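Local coordinates for protein putative laminarinase (Phanerochaete chrysosporium, PDB 2WLQ) that probably hydrolyses beta-1,3-linked glucans such as laminarin as a family 16 glycoside hydrolase, here with its nucleophile disabled and laminariheptaose bound, at residues P26-V31 against C254-G259; A101-D106 against I248-F253; S115-E120 against T131-A136. The protein carries 1 engineered substitution. One frame throughout, in Å; residues are numbered along the deposited sequence.

Interaction 1 of 3, residues P26-V31 against C254-G259; sequences PTHGRV and CGDWAG. With BGC (beta-D-glucopyranose), chain C; BGC (beta-D-glucopyranose), chain B; BGC (beta-D-glucopyranose), chain D; BGC (beta-D-glucopyranose), chain E.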
# COMPACT_ATOMS: atom_id res chain seq x y z
N PRO A 26 14.13 4.17 1.37
CA PRO A 26 14.75 2.95 1.87
C PRO A 26 14.83 1.86 0.81
O PRO A 26 15.66 0.94 0.94
CB PRO A 26 13.83 2.54 3.04
CG PRO A 26 13.12 3.76 3.44
CD PRO A 26 12.93 4.54 2.16
N THR A 27 13.98 1.90 -0.22
CA THR A 27 13.99 0.92 -1.31
C THR A 27 14.78 1.41 -2.53
O THR A 27 14.72 0.80 -3.60
CB THR A 27 12.56 0.45 -1.70
OG1 THR A 27 11.71 1.60 -1.93
CG2 THR A 27 11.94 -0.37 -0.57
N HIS A 28 15.51 2.52 -2.37
CA HIS A 28 16.51 2.93 -3.36
C HIS A 28 15.95 3.30 -4.74
O HIS A 28 16.58 3.12 -5.82
CB HIS A 28 17.63 1.88 -3.49
CG HIS A 28 18.22 1.51 -2.18
ND1 HIS A 28 18.04 0.27 -1.60
CD2 HIS A 28 18.93 2.24 -1.28
CE1 HIS A 28 18.63 0.24 -0.42
NE2 HIS A 28 19.19 1.42 -0.21
N GLY A 29 14.75 3.86 -4.71
CA GLY A 29 14.08 4.19 -5.96
C GLY A 29 14.52 5.51 -6.59
O GLY A 29 15.27 6.29 -5.96
N ARG A 30 14.06 5.74 -7.81
CA ARG A 30 14.39 6.97 -8.53
C ARG A 30 13.36 8.03 -8.16
O ARG A 30 12.58 8.48 -8.98
CB ARG A 30 14.45 6.68 -10.02
CG ARG A 30 14.84 7.86 -10.92
CD ARG A 30 16.24 8.34 -10.56
NE ARG A 30 16.60 9.46 -11.42
CZ ARG A 30 17.48 10.41 -11.09
NH1 ARG A 30 18.08 10.42 -9.91
NH2 ARG A 30 17.69 11.38 -11.98
N VAL A 31 13.41 8.42 -6.89
CA VAL A 31 12.38 9.23 -6.28
C VAL A 31 13.04 10.27 -5.40
O VAL A 31 14.10 10.02 -4.81
CB VAL A 31 11.40 8.34 -5.45
CG1 VAL A 31 12.07 7.85 -4.17
CG2 VAL A 31 10.13 9.13 -5.09
N CYS A 254 10.99 2.70 -9.73
CA CYS A 254 12.15 1.83 -9.93
C CYS A 254 12.60 1.24 -8.58
O CYS A 254 11.78 0.70 -7.85
CB CYS A 254 13.28 2.61 -10.62
SG CYS A 254 12.76 3.44 -12.15
N GLY A 255 13.89 1.29 -8.25
CA GLY A 255 14.33 0.77 -6.95
C GLY A 255 14.43 -0.74 -6.88
O GLY A 255 14.38 -1.43 -7.90
N ASP A 256 14.49 -1.26 -5.67
CA ASP A 256 14.97 -2.62 -5.47
C ASP A 256 14.04 -3.68 -6.06
O ASP A 256 14.50 -4.77 -6.41
CB ASP A 256 15.26 -2.83 -3.99
CG ASP A 256 16.46 -2.00 -3.51
OD1 ASP A 256 17.22 -1.51 -4.37
OD2 ASP A 256 16.65 -1.83 -2.27
N TRP A 257 12.74 -3.39 -6.17
CA TRP A 257 11.81 -4.32 -6.79
C TRP A 257 11.46 -3.87 -8.21
O TRP A 257 11.85 -4.51 -9.19
CB TRP A 257 10.54 -4.47 -5.93
CG TRP A 257 9.54 -5.46 -6.47
CD1 TRP A 257 9.74 -6.40 -7.43
CD2 TRP A 257 8.18 -5.62 -6.04
NE1 TRP A 257 8.59 -7.11 -7.65
CE2 TRP A 257 7.62 -6.66 -6.80
CE3 TRP A 257 7.38 -4.98 -5.08
CZ2 TRP A 257 6.29 -7.07 -6.66
CZ3 TRP A 257 6.06 -5.39 -4.94
CH2 TRP A 257 5.53 -6.42 -5.73
N ALA A 258 10.77 -2.73 -8.37
CA ALA A 258 10.26 -2.32 -9.67
C ALA A 258 11.34 -2.06 -10.72
O ALA A 258 11.06 -2.16 -11.92
CB ALA A 258 9.40 -1.05 -9.52
N GLY A 259 12.55 -1.73 -10.26
CA GLY A 259 13.60 -1.31 -11.18
C GLY A 259 14.47 -2.43 -11.71
O GLY A 259 15.30 -2.17 -12.58
C2 BGC C . 12.66 -1.49 3.36
C3 BGC C . 13.46 -1.36 4.66
C4 BGC C . 12.93 -0.25 5.57
C5 BGC C . 11.42 -0.44 5.77
C6 BGC C . 10.73 0.67 6.55
C1 BGC C . 11.18 -1.56 3.66
O2 BGC C . 13.05 -2.64 2.62
O3 BGC C . 14.77 -0.93 4.34
O4 BGC C . 13.58 -0.39 6.83
O5 BGC C . 10.80 -0.47 4.48
O6 BGC C . 10.90 1.93 5.93
C2 BGC B . 9.76 -5.43 -1.77
C3 BGC B . 8.52 -5.59 -0.89
C4 BGC B . 7.44 -6.44 -1.51
C5 BGC B . 8.01 -7.77 -1.94
C6 BGC B . 6.97 -8.61 -2.65
C1 BGC B . 10.22 -6.81 -2.22
O2 BGC B . 10.71 -4.73 -0.99
O3 BGC B . 8.02 -4.32 -0.57
O4 BGC B . 6.44 -6.71 -0.52
O5 BGC B . 9.13 -7.51 -2.80
O6 BGC B . 7.53 -9.90 -2.87
C2 BGC D . 16.40 -2.00 3.02
C3 BGC D . 17.56 -2.98 2.96
C4 BGC D . 18.28 -3.12 4.31
C5 BGC D . 17.33 -3.15 5.51
C6 BGC D . 18.07 -3.12 6.85
C1 BGC D . 15.63 -2.07 4.33
O2 BGC D . 15.53 -2.29 1.94
O3 BGC D . 18.39 -2.46 1.93
O4 BGC D . 19.04 -4.32 4.29
O5 BGC D . 16.48 -2.03 5.45
O6 BGC D . 18.14 -1.80 7.36
C2 BGC E . 13.56 -7.01 -3.42
C3 BGC E . 12.22 -7.67 -3.09
C4 BGC E . 11.84 -8.74 -4.13
C5 BGC E . 13.00 -9.69 -4.39
C6 BGC E . 12.64 -10.68 -5.50
C1 BGC E . 14.63 -8.02 -3.86
O2 BGC E . 14.05 -6.27 -2.32
O3 BGC E . 11.30 -6.60 -3.13
O4 BGC E . 10.73 -9.52 -3.73
O5 BGC E . 14.12 -8.93 -4.81
O6 BGC E . 12.29 -9.98 -6.68
O HOH W 1 16.30 3.15 -9.06
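Thr27, His28 and Gly29 press against Gly255 and Asp256 in a loop-to-loop contact at the rim of the glucan-binding cleft of the GH16 beta-sandwich, where a short, weakly bonded helical turn, 255-258, meets the loop leading into strand 31-33. Pro26 starts on the sugar side: its ring CB packs 3.8 Å from O3 of the glucose of chain C, a fit for a rigid, apolar residue. Its carbonyl oxygen lies over one face of the His28 imidazole and takes a weak bond from the glucose of chain D. Thr27 turns its carbonyl to the turn, and Asp256 N donates a hydrogen bond to Thr27 O (2.9 Å); the Thr27 hydroxyl is engaged by Asp25. His28 makes the central side-chain bond. With CG lying beside the backbone N (chi1 -52°), ND1 reaches Asp256 OD2 at 2.6 Å, nearly straight at 165°. The carboxylate is met on its syn side, its plane turned 44° from the ring, while OD2 lies close to the ring plane. Held in this way, the imidazole brings CE1 within 3.6 Å of O3 of the chain D glucose. Next in the chain after Asp256, Trp257 sets a ring face against O5 of the chain B sugar. Gly29 passes very close to the turn, its CA 3.6 Å from Gly255 CA. At Gly255 there is no room for a CB beside Thr27 O, and its positive phi also suits glycine. One water joins His28 O to Gly255 N. Arg30, at the centre of an inverse gamma turn, sends its guanidinium away to Asn278 and Gly66, leaving its CB 4.2 Å from SG of Cys254, the sulfur that forms the disulfide with Cys273.

Interaction 2 of 3, residues A101-D106 against I248-F253; sequences AAWETD and IINLTF. With BGC (beta-D-glucopyranose), chain F; BGC (beta-D-glucopyranose), chain C.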
# COMPACT_ATOMS: atom_id res chain seq x y z
N ALA A 101 2.31 1.98 -2.70
CA ALA A 101 1.96 1.06 -1.63
C ALA A 101 1.14 1.77 -0.55
O ALA A 101 1.31 2.98 -0.30
CB ALA A 101 3.22 0.52 -1.00
N ALA A 102 0.26 0.98 0.06
CA ALA A 102 -0.45 1.37 1.29
C ALA A 102 -0.16 0.23 2.24
O ALA A 102 -0.42 -0.93 1.91
CB ALA A 102 -1.94 1.48 1.04
N TRP A 103 0.43 0.55 3.38
CA TRP A 103 0.99 -0.49 4.24
C TRP A 103 1.16 -0.02 5.66
O TRP A 103 0.83 1.12 5.97
CB TRP A 103 2.31 -0.95 3.63
CG TRP A 103 3.36 0.12 3.40
CD1 TRP A 103 3.27 1.20 2.56
CD2 TRP A 103 4.66 0.16 3.98
NE1 TRP A 103 4.46 1.91 2.57
CE2 TRP A 103 5.32 1.30 3.45
CE3 TRP A 103 5.35 -0.66 4.90
CZ2 TRP A 103 6.65 1.63 3.78
CZ3 TRP A 103 6.68 -0.32 5.22
CH2 TRP A 103 7.30 0.81 4.68
N GLU A 104 1.61 -0.92 6.53
CA GLU A 104 1.84 -0.58 7.94
C GLU A 104 3.18 -1.12 8.36
O GLU A 104 3.57 -2.22 7.92
CB GLU A 104 0.76 -1.19 8.83
CG GLU A 104 -0.61 -0.61 8.61
CD GLU A 104 -1.61 -1.00 9.67
OE1 GLU A 104 -1.27 -1.85 10.55
OE2 GLU A 104 -2.79 -0.51 9.61
N THR A 105 3.87 -0.37 9.22
CA THR A 105 5.17 -0.83 9.75
C THR A 105 5.61 -0.03 10.95
O THR A 105 5.00 0.99 11.24
CB THR A 105 6.27 -0.75 8.67
OG1 THR A 105 7.42 -1.49 9.10
CG2 THR A 105 6.67 0.69 8.40
N ASP A 106 6.66 -0.49 11.64
CA ASP A 106 7.38 0.35 12.62
C ASP A 106 8.74 0.53 11.98
O ASP A 106 9.57 -0.41 11.99
CB ASP A 106 7.47 -0.36 13.98
CG ASP A 106 8.29 0.43 15.02
OD1 ASP A 106 8.87 1.48 14.68
OD2 ASP A 106 8.35 -0.02 16.20
N ILE A 248 1.33 3.84 6.33
CA ILE A 248 2.11 4.57 5.34
C ILE A 248 1.48 4.44 3.95
O ILE A 248 1.01 3.36 3.59
CB ILE A 248 3.57 4.08 5.32
CG1 ILE A 248 4.17 4.29 6.73
CG2 ILE A 248 4.39 4.86 4.25
CD1 ILE A 248 5.64 3.97 6.87
N ILE A 249 1.40 5.55 3.23
CA ILE A 249 0.93 5.54 1.84
C ILE A 249 1.98 6.29 1.03
O ILE A 249 2.38 7.40 1.37
CB ILE A 249 -0.45 6.22 1.70
CG1 ILE A 249 -1.47 5.55 2.64
CG2 ILE A 249 -0.90 6.15 0.21
CD1 ILE A 249 -2.76 6.37 2.86
N ASN A 250 2.50 5.65 -0.01
CA ASN A 250 3.61 6.25 -0.75
C ASN A 250 3.59 5.89 -2.23
O ASN A 250 2.85 5.01 -2.69
CB ASN A 250 4.96 5.81 -0.14
CG ASN A 250 5.24 4.35 -0.38
OD1 ASN A 250 4.73 3.50 0.33
ND2 ASN A 250 6.04 4.05 -1.41
N LEU A 251 4.48 6.55 -2.96
CA LEU A 251 4.72 6.19 -4.35
C LEU A 251 6.19 6.38 -4.63
O LEU A 251 6.69 7.50 -4.53
CB LEU A 251 3.92 7.10 -5.30
CG LEU A 251 4.28 6.99 -6.79
CD1 LEU A 251 4.08 5.62 -7.40
CD2 LEU A 251 3.50 8.07 -7.54
N THR A 252 6.88 5.28 -4.93
CA THR A 252 8.26 5.33 -5.38
C THR A 252 8.31 4.89 -6.83
O THR A 252 7.29 4.55 -7.45
CB THR A 252 9.26 4.61 -4.42
OG1 THR A 252 10.59 5.01 -4.76
CG2 THR A 252 9.14 3.09 -4.47
N PHE A 253 9.52 4.95 -7.40
CA PHE A 253 9.78 4.56 -8.76
C PHE A 253 11.02 3.69 -8.84
O PHE A 253 12.00 3.92 -8.12
CB PHE A 253 10.09 5.80 -9.62
CG PHE A 253 8.95 6.75 -9.72
CD1 PHE A 253 8.84 7.82 -8.82
CD2 PHE A 253 8.01 6.57 -10.72
CE1 PHE A 253 7.75 8.70 -8.90
CE2 PHE A 253 6.95 7.45 -10.84
CZ PHE A 253 6.82 8.50 -9.92
C2 BGC F . 8.72 -3.21 2.38
C3 BGC F . 9.11 -1.75 2.52
C4 BGC F . 8.47 -1.02 1.34
C5 BGC F . 6.96 -1.15 1.49
C6 BGC F . 6.13 -0.41 0.45
C1 BGC F . 7.20 -3.34 2.40
O1 BGC F . 6.86 -4.63 2.03
O2 BGC F . 9.17 -3.98 3.47
O3 BGC F . 10.50 -1.55 2.40
O4 BGC F . 8.80 0.35 1.36
O5 BGC F . 6.64 -2.52 1.40
O6 BGC F . 6.45 -0.82 -0.89
C2 BGC C . 12.66 -1.49 3.36
C3 BGC C . 13.46 -1.36 4.66
C4 BGC C . 12.93 -0.25 5.57
C5 BGC C . 11.42 -0.44 5.77
C6 BGC C . 10.73 0.67 6.55
C1 BGC C . 11.18 -1.56 3.66
O2 BGC C . 13.05 -2.64 2.62
O3 BGC C . 14.77 -0.93 4.34
O4 BGC C . 13.58 -0.39 6.83
O5 BGC C . 10.80 -0.47 4.48
O6 BGC C . 10.90 1.93 5.93
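The indole of Trp103 is sandwiched between sugar and protein. Over the centre of one face sits C5 of the glucose of chain F, 3.4 Å above the plane; over the opposite face Ile248 places CB in a CH-pi contact, 3.9 Å from the centroid of the five-membered ring. At the edge, NE1 donates to Asn250 OD1 (2.8 Å), a bond bent to 147°, the oxygen standing somewhat out of the ring plane, and the amide stands 78° to the indole. That bond, with the two covered faces, helps fix the rotation of the ring, and ND2 of the same amide makes a weak hydrogen bond to the Tyr33 hydroxyl. Trp103 holds CG between its backbone N and carbonyl carbon (chi1 57°), which lays the ring alongside Ile248.

Underneath runs an antiparallel pairing of neighbouring strands in the cleft-lining sheet of the GH16 jelly-roll sandwich. Ala101 with Asn250 and Trp103 with Ile248 are hydrogen-bonded pairs, the straightest link being Ile248 N to Trp103 O at 2.8 Å. Between them Ala102 and Ile249 form a non-hydrogen-bonded pair on the other face of the sheet, away from the sugar, where small and branched apolar groups suit the buried interior.

On the sugar side Ala101 suits its place by being small: its CB comes 3.4 Å from C6 of the chain F glucose, the short methyl letting the sugar lie close against the strand. Farther along, Thr105 CG2 packs 3.8 Å from Ile248 CD1, its hydroxyl being bound to the carbonyl of Gly114.

Interaction 3 of 3, residues S115-E120 against T131-A136; sequences SVDIIE and TLHTGA. Engineered in segment 115-120: Ser115 (natural residue Glu). With BGC (beta-D-glucopyranose), chain F; BGC (beta-D-glucopyranose), chain B.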
# COMPACT_ATOMS: atom_id res chain seq x y z
N SER A 115 6.08 -5.67 8.91
CA SER A 115 5.35 -4.80 7.98
C SER A 115 4.29 -5.64 7.28
O SER A 115 4.50 -6.83 7.04
CB SER A 115 6.27 -4.11 6.98
OG SER A 115 6.94 -5.03 6.16
N VAL A 116 3.14 -5.01 7.02
CA VAL A 116 2.04 -5.61 6.27
C VAL A 116 1.70 -4.68 5.12
O VAL A 116 1.38 -3.49 5.34
CB VAL A 116 0.79 -5.86 7.15
CG1 VAL A 116 0.47 -4.70 7.98
CG2 VAL A 116 -0.39 -6.26 6.31
N ASP A 117 1.81 -5.21 3.90
CA ASP A 117 1.46 -4.50 2.67
C ASP A 117 -0.00 -4.83 2.33
O ASP A 117 -0.35 -6.00 2.17
CB ASP A 117 2.38 -4.94 1.52
CG ASP A 117 3.80 -4.40 1.67
OD1 ASP A 117 4.00 -3.18 1.41
OD2 ASP A 117 4.71 -5.19 1.98
N ILE A 118 -0.85 -3.81 2.26
CA ILE A 118 -2.27 -3.97 1.98
C ILE A 118 -2.51 -3.77 0.46
O ILE A 118 -3.19 -4.57 -0.18
CB ILE A 118 -3.08 -2.96 2.79
CG1 ILE A 118 -2.81 -3.22 4.28
CG2 ILE A 118 -4.58 -3.05 2.44
CD1 ILE A 118 -3.15 -2.07 5.16
N ILE A 119 -1.94 -2.69 -0.09
CA ILE A 119 -1.94 -2.46 -1.53
C ILE A 119 -0.47 -2.36 -1.94
O ILE A 119 0.28 -1.56 -1.37
CB ILE A 119 -2.66 -1.14 -1.89
CG1 ILE A 119 -4.04 -1.11 -1.26
CG2 ILE A 119 -2.71 -0.96 -3.43
CD1 ILE A 119 -4.80 0.21 -1.49
N GLU A 120 -0.06 -3.13 -2.96
CA GLU A 120 1.32 -3.00 -3.44
C GLU A 120 1.45 -3.66 -4.79
O GLU A 120 0.87 -4.72 -5.03
CB GLU A 120 2.32 -3.62 -2.46
CG GLU A 120 3.75 -3.15 -2.73
CD GLU A 120 4.81 -3.88 -1.93
OE1 GLU A 120 4.53 -4.98 -1.38
OE2 GLU A 120 5.94 -3.34 -1.87
N THR A 131 1.30 -8.72 1.52
CA THR A 131 2.54 -9.39 1.93
C THR A 131 2.94 -8.99 3.33
O THR A 131 2.84 -7.82 3.70
CB THR A 131 3.67 -9.00 0.99
OG1 THR A 131 3.21 -9.16 -0.36
CG2 THR A 131 4.90 -9.87 1.22
N LEU A 132 3.44 -9.95 4.10
CA LEU A 132 4.10 -9.62 5.37
C LEU A 132 5.60 -9.78 5.26
O LEU A 132 6.09 -10.66 4.53
CB LEU A 132 3.65 -10.54 6.50
CG LEU A 132 2.17 -10.82 6.69
CD1 LEU A 132 1.96 -11.67 7.95
CD2 LEU A 132 1.37 -9.55 6.73
N HIS A 133 6.30 -8.93 5.98
CA HIS A 133 7.77 -9.05 6.17
C HIS A 133 8.04 -9.04 7.65
O HIS A 133 7.56 -8.16 8.37
CB HIS A 133 8.51 -7.86 5.51
CG HIS A 133 8.40 -7.85 4.02
ND1 HIS A 133 9.41 -8.30 3.18
CD2 HIS A 133 7.40 -7.45 3.21
CE1 HIS A 133 9.01 -8.18 1.92
NE2 HIS A 133 7.80 -7.66 1.91
N THR A 134 8.77 -10.06 8.13
CA THR A 134 9.04 -10.19 9.56
C THR A 134 10.50 -10.60 9.77
O THR A 134 11.24 -10.83 8.81
CB THR A 134 8.17 -11.30 10.20
OG1 THR A 134 8.55 -12.58 9.66
CG2 THR A 134 6.68 -11.10 9.91
N GLY A 135 10.87 -10.70 11.06
CA GLY A 135 12.11 -11.40 11.46
C GLY A 135 11.92 -12.91 11.44
O GLY A 135 10.97 -13.44 10.85
N ALA A 136 12.83 -13.63 12.11
CA ALA A 136 12.89 -15.08 12.04
C ALA A 136 11.66 -15.81 12.59
O ALA A 136 10.95 -15.29 13.46
CB ALA A 136 14.12 -15.56 12.78
C2 BGC F . 8.72 -3.21 2.38
C3 BGC F . 9.11 -1.75 2.52
C4 BGC F . 8.47 -1.02 1.34
C5 BGC F . 6.96 -1.15 1.49
C6 BGC F . 6.13 -0.41 0.45
C1 BGC F . 7.20 -3.34 2.40
O1 BGC F . 6.86 -4.63 2.03
O2 BGC F . 9.17 -3.98 3.47
O3 BGC F . 10.50 -1.55 2.40
O4 BGC F . 8.80 0.35 1.36
O5 BGC F . 6.64 -2.52 1.40
O6 BGC F . 6.45 -0.82 -0.89
C2 BGC B . 9.76 -5.43 -1.77
C3 BGC B . 8.52 -5.59 -0.89
C4 BGC B . 7.44 -6.44 -1.51
C5 BGC B . 8.01 -7.77 -1.94
C6 BGC B . 6.97 -8.61 -2.65
C1 BGC B . 10.22 -6.81 -2.22
O2 BGC B . 10.71 -4.73 -0.99
O3 BGC B . 8.02 -4.32 -0.57
O4 BGC B . 6.44 -6.71 -0.52
O5 BGC B . 9.13 -7.51 -2.80
O6 BGC B . 7.53 -9.90 -2.87
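The beta hairpin of strands 115-120 and 129-133 joins Ser115, Val116 and Asp117 to His133, Leu132 and Thr131 across the floor of the glucan cleft. Backbone bonds run both ways between Ser115 and His133, and Asp117 N donates to Thr131 O (2.8 Å). Val116 CG2 and Leu132 CD2 pack 3.8 Å apart, the two branched side chains lying side by side against Ile196 on the buried side of the sheet. On the sugar side the engineered Ser115, a glutamate in nature, puts OG 3.3 Å from His133 CB. The histidine's NE2 donates to O4 of the chain B glucose (2.9 Å, 168°). Glu120, its CG anti to the backbone N (chi1 -163°) and its chain extended, accepts that O4 hydroxyl at OE1 (2.7 Å), while OE2 receives O3 of the same sugar (2.6 Å) and O6 of the chain F glucose. A leucine in place of His133 would probably leave O4 without its N-H donor, though still bonded to Glu120. A classic bulge at Ile118 and Ile119, opposite Ala102, separates Asp117 from Glu120, consistent with the bulged Glu-x-Asp-x-x-Glu catalytic signature of family 16, whose first glutamate is here replaced by Ser115.

How the interactions relate
From the N terminus, the loop 26-31 is the first to be met, and its partner 254-259 comes last, so interaction 1 closes the longest loop. Within that loop interaction 2 pairs 101-106 with 248-253, and within it in turn interaction 3 closes the short hairpin of 115-120 with 131-136; none cross. Interactions 2 and 3 share one sheet, for strands 98-105 and 115-120 are neighbours bonded through Glu104 N and Val116 O. Strand 246-253 runs straight into the turn of interaction 1, and Arg30 N probably bonds Phe253 O. Trp257 packs on Glu120, bringing interactions 1 and 3 together, and all three line the same glucan cleft.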